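Local coordinates for protein transmembrane beta-barrels (PDB 6X9Z) that forms a designed eight-stranded antiparallel beta-barrel intended to fold into and span a lipid membrane, at residues G15-T18 / D19-D23. Residues are numbered along the deposited sequence; the frame is centred on the assembly and turned at random.
Sequences GYNT and DNTVD
Gly15 and Asp23 form an antiparallel hydrogen-bonded pair: Gly15 N gives its hydrogen to Asp23 O at 2.7 Å, and Asp23 N returns one to Gly15 O. One step toward the turn, Tyr16 and Val22 are a non-hydrogen-bonded pair, and beyond it Asn17 N donates to Thr21 O. The chain reverses through a type I turn from Asn17 to Asn20, closed by Asn20 N donating to Asn17 O at 3.1 Å. This is the end of the beta hairpin of strands 8-17 and 22-31, a short connection at one mouth of the eight-stranded barrel.

Overlapping the type I turn and running on to Thr21, Asp19 makes an Asx turn. Its CG sits between its own backbone N and carbonyl carbon (chi1 63°), which swings OD1 back over the loop to accept from Thr21 N at 3.1 Å and from Thr21 OG1 at 2.6 Å, both from one face of the carboxylate. A valine in place of Thr21 would probably cost Asp19 OD1 its hydroxyl donor, leaving the backbone N-H of the two, with the carboxylate freer to turn, and take an acceptor from Asn45 ND2.

Asn17 ND2 points at Asp23 OD1 from only 2.3 Å, a hydrogen bond modelled so short that its exact length is doubtful, with amide and carboxylate planes 83° apart; Asn45 ND2 hydrogen-bonds Asp23 OD2.

On the face bearing Tyr16 and Val22, the two side chains run alongside each other, Val22 CG2 lying 3.8 Å from Tyr16 CD1.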
ATOM      1  N   GLY A  15       8.417   3.442  -4.471  1.00 34.41           N
ATOM      2  CA  GLY A  15       8.873   2.065  -4.348  1.00 35.15           C
ATOM      3  C   GLY A  15      10.086   1.825  -5.228  1.00 35.28           C
ATOM      4  O   GLY A  15      10.110   2.235  -6.390  1.00 35.23           O
ATOM      5  N   TYR A  16      11.084   1.156  -4.663  1.00 35.10           N
ATOM      6  CA  TYR A  16      12.328   0.840  -5.355  1.00 35.64           C
ATOM      7  C   TYR A  16      12.380  -0.669  -5.564  1.00 36.23           C
ATOM      8  O   TYR A  16      12.534  -1.429  -4.602  1.00 36.23           O
ATOM      9  CB  TYR A  16      13.535   1.328  -4.557  1.00 34.74           C
ATOM     10  CG  TYR A  16      13.498   2.800  -4.216  1.00 34.34           C
ATOM     11  CD1 TYR A  16      14.164   3.731  -5.001  0.48 34.15           C
ATOM     12  CD2 TYR A  16      12.804   3.258  -3.102  0.62 33.93           C
ATOM     13  CE1 TYR A  16      14.138   5.076  -4.690  1.00 33.63           C
ATOM     14  CE2 TYR A  16      12.769   4.599  -2.785  0.82 33.62           C
ATOM     15  CZ  TYR A  16      13.440   5.503  -3.581  0.47 33.54           C
ATOM     16  OH  TYR A  16      13.412   6.842  -3.270  0.10 33.30           O
ATOM     17  N   ASN A  17      12.253  -1.093  -6.817  1.00 36.78           N
ATOM     18  CA  ASN A  17      12.174  -2.499  -7.177  1.00 37.25           C
ATOM     19  C   ASN A  17      13.563  -3.086  -7.406  1.00 36.79           C
ATOM     20  O   ASN A  17      14.526  -2.374  -7.700  1.00 36.20           O
ATOM     21  CB  ASN A  17      11.328  -2.686  -8.437  1.00 37.66           C
ATOM     22  CG  ASN A  17       9.942  -2.082  -8.312  1.00 38.29           C
ATOM     23  OD1 ASN A  17       9.001  -2.741  -7.867  1.00 39.73           O
ATOM     24  ND2 ASN A  17       9.807  -0.824  -8.714  1.00 37.56           N
ATOM     25  N   THR A  18      13.643  -4.416  -7.302  1.00 37.04           N
ATOM     26  CA  THR A  18      14.916  -5.112  -7.447  1.00 36.45           C
ATOM     27  C   THR A  18      15.461  -5.055  -8.870  1.00 36.68           C
ATOM     28  O   THR A  18      16.655  -5.310  -9.069  1.00 36.84           O
ATOM     29  CB  THR A  18      14.773  -6.569  -7.002  1.00 38.03           C
ATOM     30  OG1 THR A  18      13.601  -7.141  -7.593  0.81 40.36           O
ATOM     31  CG2 THR A  18      14.672  -6.658  -5.486  0.73 39.50           C
ATOM     32  N   ASP A  19      14.630  -4.723  -9.857  1.00 36.09           N
ATOM     33  CA  ASP A  19      15.090  -4.550 -11.229  0.94 35.56           C
ATOM     34  C   ASP A  19      15.611  -3.140 -11.499  1.00 35.60           C
ATOM     35  O   ASP A  19      15.772  -2.763 -12.665  0.46 35.88           O
ATOM     36  CB  ASP A  19      13.973  -4.900 -12.215  0.56 34.99           C
ATOM     37  CG  ASP A  19      12.770  -3.979 -12.096  1.00 35.39           C
ATOM     38  OD1 ASP A  19      12.722  -3.171 -11.145  0.62 35.80           O
ATOM     39  OD2 ASP A  19      11.866  -4.064 -12.955  1.00 35.01           O
ATOM     40  N   ASN A  20      15.863  -2.360 -10.446  1.00 35.51           N
ATOM     41  CA  ASN A  20      16.379  -0.994 -10.550  0.79 35.52           C
ATOM     42  C   ASN A  20      15.405  -0.066 -11.266  1.00 35.45           C
ATOM     43  O   ASN A  20      15.806   0.943 -11.852  0.44 35.88           O
ATOM     44  CB  ASN A  20      17.747  -0.954 -11.235  1.00 37.07           C
ATOM     45  CG  ASN A  20      18.798  -1.734 -10.480  1.00 38.04           C
ATOM     46  OD1 ASN A  20      19.470  -2.602 -11.043  1.00 41.28           O
ATOM     47  ND2 ASN A  20      18.950  -1.426  -9.198  1.00 38.11           N
ATOM     48  N   THR A  21      14.124  -0.400 -11.236  1.00 35.20           N
ATOM     49  CA  THR A  21      13.082   0.549 -11.590  1.00 35.46           C
ATOM     50  C   THR A  21      12.516   1.163 -10.313  1.00 35.87           C
ATOM     51  O   THR A  21      12.803   0.720  -9.199  1.00 35.76           O
ATOM     52  CB  THR A  21      11.983  -0.124 -12.420  1.00 35.38           C
ATOM     53  OG1 THR A  21      11.279  -1.078 -11.616  1.00 35.21           O
ATOM     54  CG2 THR A  21      12.587  -0.826 -13.627  0.68 34.89           C
ATOM     55  N   VAL A  22      11.715   2.211 -10.486  1.00 36.03           N
ATOM     56  CA  VAL A  22      11.153   2.973  -9.376  1.00 36.10           C
ATOM     57  C   VAL A  22       9.681   3.222  -9.670  1.00 36.22           C
ATOM     58  O   VAL A  22       9.329   3.639 -10.780  1.00 35.77           O
ATOM     59  CB  VAL A  22      11.900   4.308  -9.164  1.00 35.41           C
ATOM     60  CG1 VAL A  22      11.180   5.173  -8.143  1.00 35.03           C
ATOM     61  CG2 VAL A  22      13.342   4.058  -8.730  1.00 34.83           C
ATOM     62  N   ASP A  23       8.824   2.949  -8.689  1.00 36.62           N
ATOM     63  CA  ASP A  23       7.404   3.250  -8.783  1.00 36.46           C
ATOM     64  C   ASP A  23       7.057   4.422  -7.876  1.00 36.17           C
ATOM     65  O   ASP A  23       7.651   4.600  -6.809  1.00 35.78           O
ATOM     66  CB  ASP A  23       6.529   2.052  -8.381  1.00 36.94           C
ATOM     67  CG  ASP A  23       6.840   0.796  -9.172  1.00 38.83           C
ATOM     68  OD1 ASP A  23       7.652  -0.020  -8.688  1.00 42.91           O
ATOM     69  OD2 ASP A  23       6.266   0.614 -10.269  1.00 37.92           O
TER